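Local coordinates for autoinducer 2-binding protein LsrB (Clostridium saccharobutylicum DSM 13864, PDB 6DSP) that binds the quorum-sensing signal autoinducer-2, a cyclic tetrahydroxytetrahydrofuran, as a periplasmic-binding-protein-type receptor of the LsrB family, at residues 90-95 / 111-116; 188-193 / 212-217; 32-37 / 250-255. One frame throughout, in Å; residues are numbered along the deposited sequence.

Contact 1: residues 90-95 / 111-116; sequences AGVKDA and SDVDPS
Lys93 reaches from helix 89-101 along the loop 111-116 to pair with Asp114. With CG set anti to the backbone N (chi1 -172°) and every later torsion extended, the chain runs straight out from its CB, and its successive atoms CD, CE and NZ draw steadily nearer to one carboxylate oxygen. CD lies at the fringe of the carboxylate, with Lys93 CD 4.1 Å from Asp114 OD2. The next methylene is closer, Lys93 CE standing 3.4 Å from Asp114 OD2, and it also passes Ser116 OG. At the tip, Lys93 NZ meets Asp114 OD2 at 3.2 Å, a salt bridge whose hydrogen bond is weak. OD2 is thus bonded by NZ and merely touched by CE as the two side chains meet at a slant.

The other carboxylate oxygen is used inside the loop. Ser116 N donates to Asp114 OD1 over 3.0 Å, nearly straight at 170° but from above the carboxylate plane, which closes an Asx turn. That bond should limit rotation of the carboxylate and keep OD2 turned to the lysine.

On the buried side the valines touch by one methyl each, Val92 CG2 lying 3.8 Å from Val113 CG1, with their side chains at about a right angle. Val113 also rests on Ala89 and Leu96 of helix 89-101, while Val92 packs on Gln67, Val68 and Ile71 of helix 64-76. The loop that links strands 105-109 and 120-123 is thereby laid against helix 89-101, which itself leans on helix 64-76.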
# COMPACT_ATOMS: atom_id res chain seq x y z
N ALA A 90 -10.29 4.72 11.59
CA ALA A 90 -11.11 5.15 12.71
C ALA A 90 -10.24 5.58 13.87
O ALA A 90 -10.58 6.53 14.59
CB ALA A 90 -12.07 4.04 13.12
N GLY A 91 -9.12 4.90 14.09
CA GLY A 91 -8.25 5.18 15.23
C GLY A 91 -7.45 6.45 15.13
O GLY A 91 -6.85 6.84 16.13
N VAL A 92 -7.43 7.12 13.99
CA VAL A 92 -6.75 8.40 13.91
C VAL A 92 -7.69 9.55 13.60
O VAL A 92 -7.23 10.70 13.49
CB VAL A 92 -5.58 8.39 12.89
CG1 VAL A 92 -4.47 7.49 13.40
CG2 VAL A 92 -6.09 8.01 11.50
N LYS A 93 -8.99 9.29 13.48
CA LYS A 93 -9.92 10.35 13.09
C LYS A 93 -9.86 11.53 14.07
O LYS A 93 -9.75 12.69 13.65
CB LYS A 93 -11.34 9.79 12.96
CG LYS A 93 -12.35 10.77 12.38
CD LYS A 93 -13.71 10.15 12.25
CE LYS A 93 -14.63 11.10 11.51
NZ LYS A 93 -16.03 10.61 11.42
N ASP A 94 -9.98 11.26 15.38
CA ASP A 94 -10.00 12.35 16.36
C ASP A 94 -8.69 13.13 16.36
O ASP A 94 -8.69 14.38 16.42
CB ASP A 94 -10.27 11.83 17.76
CG ASP A 94 -11.67 11.26 17.93
OD1 ASP A 94 -12.54 11.41 17.07
OD2 ASP A 94 -11.89 10.65 18.99
N ALA A 95 -7.55 12.44 16.26
CA ALA A 95 -6.28 13.16 16.26
C ALA A 95 -6.16 14.05 15.02
O ALA A 95 -5.57 15.14 15.09
CB ALA A 95 -5.14 12.15 16.29
N SER A 111 -2.58 4.63 2.36
CA SER A 111 -3.80 4.12 2.97
C SER A 111 -4.58 5.27 3.59
O SER A 111 -4.07 5.96 4.50
CB SER A 111 -3.51 3.04 4.02
OG SER A 111 -4.77 2.52 4.42
N ASP A 112 -5.79 5.48 3.10
CA ASP A 112 -6.56 6.68 3.37
C ASP A 112 -7.25 6.61 4.74
O ASP A 112 -7.23 5.59 5.44
CB ASP A 112 -7.62 6.83 2.27
CG ASP A 112 -7.99 8.29 1.98
OD1 ASP A 112 -7.56 9.24 2.68
OD2 ASP A 112 -8.74 8.47 1.00
N VAL A 113 -7.83 7.76 5.12
CA VAL A 113 -8.68 7.86 6.30
C VAL A 113 -10.07 8.33 5.85
O VAL A 113 -10.32 8.49 4.65
CB VAL A 113 -8.08 8.82 7.35
CG1 VAL A 113 -6.72 8.34 7.76
CG2 VAL A 113 -8.01 10.24 6.78
N ASP A 114 -10.97 8.63 6.79
CA ASP A 114 -12.26 9.19 6.43
C ASP A 114 -12.01 10.46 5.64
O ASP A 114 -11.28 11.34 6.12
CB ASP A 114 -13.03 9.50 7.72
CG ASP A 114 -14.44 10.02 7.50
OD1 ASP A 114 -14.70 10.61 6.45
OD2 ASP A 114 -15.25 9.86 8.44
N PRO A 115 -12.55 10.60 4.42
CA PRO A 115 -12.21 11.78 3.60
C PRO A 115 -12.67 13.09 4.21
O PRO A 115 -12.26 14.16 3.72
CB PRO A 115 -12.91 11.48 2.26
CG PRO A 115 -12.95 9.95 2.24
CD PRO A 115 -13.33 9.60 3.65
N SER A 116 -13.53 13.07 5.23
CA SER A 116 -13.95 14.29 5.90
C SER A 116 -12.87 14.87 6.81
O SER A 116 -13.00 16.03 7.26
CB SER A 116 -15.24 14.04 6.70
OG SER A 116 -14.95 13.21 7.83

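Contact 2: residues 188-193 / 212-217; sequences NVAPDN and SAHSDI
Val189 and His214 lie side by side, their side chains running in opposing senses, where the end of helix 200-213 meets the first part of strand 187-195. That strand is an outermost one of the four-stranded parallel sheet, and the helix leads from it to strand 219-222, so the contact lies within a beta-alpha-beta unit, where the chain leaves the helix. Just before the valine, Asn188 shapes the backbone: its OD1 accepts from Ala190 N over 2.9 Å with an N-H...O angle of 154°, an Asx turn, while its ND2 is bonded to Glu176.

Val189 makes most of the contact. One methyl lies over a face of the imidazole as a CH-pi contact, with Val189 CG2 4.1 Å from the centroid of the His214 ring and 29° off the ring normal. The same methyl also touches Ile217, Val189 CG2 lying 3.7 Å from Ile217 CD1. Ile217 gets there because its CG1 stands anti to the backbone N (chi1 -162°) and the chain continues extended to CD1. Val189 O, 3.4 Å from His214 CE1, lies well out of the ring plane, on the side that also carries CG2.

Ala190 follows with a looser touch, its CB reaching 4.2 Å from His214 NE2. Beyond it the chain leaves the partner segment in a type I turn from Ala190 to Asn193. A second type I turn, His214 to Ile217, holds histidine and isoleucine on one tight bend, so a single methyl can meet both.

NE2 of the ring is hydrogen-bonded to Tyr194 OH, just past the 188-193 segment. Between the segments themselves the cohesion is largely apolar and dispersive, with the valine carbonyl oxygen a van der Waals neighbour over the ring.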
# COMPACT_ATOMS: atom_id res chain seq x y z
N ASN A 188 -11.42 -20.32 -2.02
CA ASN A 188 -10.71 -19.60 -0.97
C ASN A 188 -10.68 -20.52 0.24
O ASN A 188 -11.72 -20.78 0.86
CB ASN A 188 -11.39 -18.27 -0.67
CG ASN A 188 -10.61 -17.44 0.33
OD1 ASN A 188 -9.91 -17.98 1.18
ND2 ASN A 188 -10.71 -16.13 0.23
N VAL A 189 -9.50 -21.06 0.57
CA VAL A 189 -9.39 -22.04 1.65
C VAL A 189 -9.35 -21.40 3.03
O VAL A 189 -9.31 -22.13 4.03
CB VAL A 189 -8.22 -23.02 1.42
CG1 VAL A 189 -8.42 -23.78 0.14
CG2 VAL A 189 -6.86 -22.31 1.38
N ALA A 190 -9.31 -20.07 3.13
CA ALA A 190 -9.25 -19.39 4.43
C ALA A 190 -9.91 -18.03 4.27
O ALA A 190 -9.23 -16.99 4.24
CB ALA A 190 -7.81 -19.28 4.92
N PRO A 191 -11.24 -17.99 4.17
CA PRO A 191 -11.92 -16.72 3.86
C PRO A 191 -11.77 -15.64 4.93
O PRO A 191 -11.98 -14.47 4.61
CB PRO A 191 -13.38 -17.11 3.64
CG PRO A 191 -13.52 -18.51 4.10
CD PRO A 191 -12.16 -19.14 4.21
N ASP A 192 -11.40 -15.98 6.17
CA ASP A 192 -11.15 -14.94 7.17
C ASP A 192 -9.91 -14.12 6.83
O ASP A 192 -9.74 -13.01 7.36
CB ASP A 192 -10.86 -15.58 8.53
CG ASP A 192 -12.10 -16.06 9.26
OD1 ASP A 192 -13.24 -15.80 8.80
OD2 ASP A 192 -11.92 -16.69 10.32
N ASN A 193 -9.05 -14.61 5.94
CA ASN A 193 -7.74 -14.07 5.62
C ASN A 193 -6.77 -14.33 6.76
O ASN A 193 -7.17 -14.52 7.91
CB ASN A 193 -7.73 -12.57 5.34
CG ASN A 193 -8.78 -12.15 4.35
OD1 ASN A 193 -8.93 -12.73 3.27
ND2 ASN A 193 -9.50 -11.08 4.69
N SER A 212 1.42 -24.97 6.50
CA SER A 212 1.20 -26.17 7.31
C SER A 212 -0.27 -26.58 7.33
O SER A 212 -0.60 -27.78 7.26
CB SER A 212 1.70 -25.91 8.74
OG SER A 212 3.09 -25.60 8.77
N ALA A 213 -1.18 -25.61 7.46
CA ALA A 213 -2.61 -25.89 7.58
C ALA A 213 -3.28 -26.10 6.24
O ALA A 213 -4.36 -26.69 6.19
CB ALA A 213 -3.29 -24.74 8.32
N HIS A 214 -2.66 -25.64 5.16
CA HIS A 214 -3.20 -25.72 3.81
C HIS A 214 -2.06 -26.14 2.88
O HIS A 214 -1.64 -25.40 1.99
CB HIS A 214 -3.80 -24.38 3.38
CG HIS A 214 -4.77 -23.82 4.36
ND1 HIS A 214 -6.06 -24.29 4.49
CD2 HIS A 214 -4.61 -22.88 5.33
CE1 HIS A 214 -6.66 -23.64 5.47
NE2 HIS A 214 -5.80 -22.80 6.01
N SER A 215 -1.52 -27.34 3.13
CA SER A 215 -0.27 -27.71 2.47
C SER A 215 -0.41 -27.86 0.96
O SER A 215 0.59 -27.75 0.25
CB SER A 215 0.33 -28.98 3.08
OG SER A 215 -0.50 -30.09 2.80
N ASP A 216 -1.63 -28.10 0.47
CA ASP A 216 -1.91 -28.18 -0.96
C ASP A 216 -2.39 -26.86 -1.56
O ASP A 216 -2.94 -26.84 -2.68
CB ASP A 216 -2.92 -29.29 -1.26
CG ASP A 216 -4.27 -29.03 -0.63
OD1 ASP A 216 -4.43 -28.05 0.11
OD2 ASP A 216 -5.18 -29.84 -0.82
N ILE A 217 -2.22 -25.74 -0.85
CA ILE A 217 -2.66 -24.47 -1.39
C ILE A 217 -1.89 -24.18 -2.70
O ILE A 217 -0.71 -24.51 -2.84
CB ILE A 217 -2.48 -23.37 -0.33
CG1 ILE A 217 -3.30 -22.13 -0.68
CG2 ILE A 217 -0.98 -23.05 -0.11
CD1 ILE A 217 -3.47 -21.17 0.52

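Contact 3: residues 32-37 / 250-255; sequences GNAFFE and FASPNS. With PAV ((2R,4S)-2-methyl-2,3,3,4-tetrahydroxytetrahydrofuran), chain C.
Ala34 and Ser252 form the close part of this meeting between the first turn of helix 34-50 and the loop after strand 246-249. The hydroxyl of the buried serine lies against the methyl group, Ser252 OG being 3.6 Å from Ala34 CB. A chi1 of 49° places that oxygen between its own backbone N and carbonyl carbon, and it also approaches the backbone at Phe35 N without bonding to it. Leu270 touches both Ser252 and Phe35.

On the side of the partly exposed Ser255 the fit slackens, with Ala34 CB 4.2 Å from Ser255 CB. The hydroxyl there turns back into its own segment: Ser255 OG donates to Ser252 O over 2.8 Å, in the carbonyl plane, which ties this turn together.

The two segments belong to opposite lobes of a type I periplasmic-binding-protein fold, each built around its own sheet, and they meet at the cleft that holds the ligand. Asn33 is the N-cap of helix 34-50; its OD1 accepts from Phe35 N, from above the amide plane, and also bonds to Ser225 OG of the other lobe.

Inside the cleft, three phenylalanines line the ligand, each in a different way. Phe35, its ring swung to the ligand methyl by a chi1 of 178°, presents a face, and PAV C1 sits 3.5 Å from Phe35 CD1, offset toward the rim. An edge of this ring, at CD2, stands over the centre of the Phe36 ring. Phe36 gives the ligand its edge, with CZ 3.4 Å from PAV O4. From the other lobe Phe250 CB comes to 3.7 Å from PAV O2, its ring held edge-to-face by Trp171 and Trp271, while Asp110, Asp167, Lys29, Gln168 and Ser225 hydrogen-bond the ligand.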
# COMPACT_ATOMS: atom_id res chain seq x y z
N GLY A 32 11.09 1.37 9.21
CA GLY A 32 11.88 0.15 9.17
C GLY A 32 11.30 -0.99 8.34
O GLY A 32 11.71 -2.13 8.51
N ASN A 33 10.29 -0.72 7.55
CA ASN A 33 9.83 -1.57 6.47
C ASN A 33 10.25 -0.91 5.17
O ASN A 33 10.16 0.31 5.03
CB ASN A 33 8.31 -1.63 6.56
CG ASN A 33 7.67 -2.44 5.44
OD1 ASN A 33 7.45 -1.94 4.33
ND2 ASN A 33 7.29 -3.67 5.75
N ALA A 34 10.72 -1.72 4.23
CA ALA A 34 11.37 -1.20 3.04
C ALA A 34 10.45 -0.28 2.22
O ALA A 34 10.92 0.70 1.63
CB ALA A 34 11.87 -2.34 2.17
N PHE A 35 9.15 -0.57 2.16
CA PHE A 35 8.23 0.27 1.40
C PHE A 35 8.27 1.70 1.92
O PHE A 35 8.34 2.67 1.14
CB PHE A 35 6.81 -0.28 1.54
CG PHE A 35 5.76 0.54 0.84
CD1 PHE A 35 5.49 0.40 -0.52
CD2 PHE A 35 5.08 1.51 1.56
CE1 PHE A 35 4.52 1.18 -1.16
CE2 PHE A 35 4.10 2.29 0.94
CZ PHE A 35 3.84 2.14 -0.42
N PHE A 36 8.22 1.84 3.24
CA PHE A 36 8.15 3.16 3.87
C PHE A 36 9.49 3.85 3.86
O PHE A 36 9.56 5.07 3.66
CB PHE A 36 7.54 3.02 5.26
CG PHE A 36 6.11 2.58 5.17
CD1 PHE A 36 5.13 3.48 4.75
CD2 PHE A 36 5.72 1.27 5.39
CE1 PHE A 36 3.82 3.09 4.56
CE2 PHE A 36 4.38 0.89 5.20
CZ PHE A 36 3.43 1.83 4.80
N GLU A 37 10.57 3.10 4.03
CA GLU A 37 11.89 3.71 3.95
C GLU A 37 12.16 4.22 2.55
O GLU A 37 12.70 5.31 2.38
CB GLU A 37 12.94 2.71 4.40
CG GLU A 37 12.79 2.34 5.89
CD GLU A 37 12.89 3.56 6.84
OE1 GLU A 37 13.79 4.43 6.65
OE2 GLU A 37 12.04 3.64 7.78
N PHE A 250 2.45 -7.44 -3.09
CA PHE A 250 3.04 -6.12 -3.28
C PHE A 250 4.23 -5.93 -2.34
O PHE A 250 4.09 -6.09 -1.11
CB PHE A 250 2.02 -5.03 -2.96
CG PHE A 250 0.89 -4.90 -3.97
CD1 PHE A 250 1.07 -5.15 -5.36
CD2 PHE A 250 -0.36 -4.47 -3.53
CE1 PHE A 250 0.01 -4.97 -6.25
CE2 PHE A 250 -1.42 -4.29 -4.43
CZ PHE A 250 -1.23 -4.54 -5.79
N ALA A 251 5.37 -5.49 -2.89
CA ALA A 251 6.51 -5.10 -2.08
C ALA A 251 7.50 -4.37 -2.97
O ALA A 251 7.54 -4.59 -4.18
CB ALA A 251 7.20 -6.30 -1.41
N SER A 252 8.30 -3.48 -2.36
CA SER A 252 9.33 -2.81 -3.13
C SER A 252 10.35 -3.84 -3.63
O SER A 252 10.63 -4.84 -2.95
CB SER A 252 9.96 -1.65 -2.34
OG SER A 252 10.33 -2.04 -1.02
N PRO A 253 10.91 -3.63 -4.82
CA PRO A 253 11.64 -4.73 -5.48
C PRO A 253 12.93 -5.15 -4.79
O PRO A 253 13.24 -6.35 -4.80
CB PRO A 253 11.87 -4.19 -6.89
CG PRO A 253 11.77 -2.67 -6.74
CD PRO A 253 10.72 -2.46 -5.69
N ASN A 254 13.70 -4.21 -4.21
CA ASN A 254 14.94 -4.65 -3.58
C ASN A 254 14.68 -5.70 -2.51
O ASN A 254 15.50 -6.61 -2.32
CB ASN A 254 15.72 -3.48 -2.98
CG ASN A 254 16.41 -2.61 -4.02
OD1 ASN A 254 16.34 -2.86 -5.22
ND2 ASN A 254 17.09 -1.56 -3.55
N SER A 255 13.54 -5.60 -1.79
CA SER A 255 13.28 -6.54 -0.71
C SER A 255 12.99 -7.94 -1.22
O SER A 255 13.03 -8.89 -0.43
CB SER A 255 12.13 -6.05 0.18
OG SER A 255 10.89 -6.14 -0.50
O2 PAV C . 0.86 -3.28 0.08
C2 PAV C . 1.57 -2.20 0.71
C1 PAV C . 2.88 -1.84 -0.02
O5 PAV C . 2.06 -2.81 2.03
C5 PAV C . 2.24 -1.78 2.90
C4 PAV C . 1.64 -0.51 2.26
O4 PAV C . 0.86 0.21 3.21
C3 PAV C . 0.84 -1.10 1.09
O3 PAV C . 0.76 -0.18 0.04
O13 PAV C . -0.44 -1.50 1.53

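Overall arrangement
Contacts 1 and 2 each lie within a separate lobe, whereas contact 3 joins the lobes at the ligand and spans more than 200 residues of chain. Contact 1 closes along the chain before contact 2 opens, and both fall between the segments of contact 3. Centre to centre, contacts 1 and 2 are 32 Å apart, 1 and 3 are 24 Å, and 2 and 3 are 26 Å; none touch. Contact 1 comes nearest to contact 3, about 7 Å between closest atoms, and its Val113 side chain is about 12 Å from the ligand. Its segment 111-116 directly follows Asp110 of the pocket, and Ser111 OG bonds to the backbone N of Asp167, whose own OD2 hydrogen-bonds the ligand.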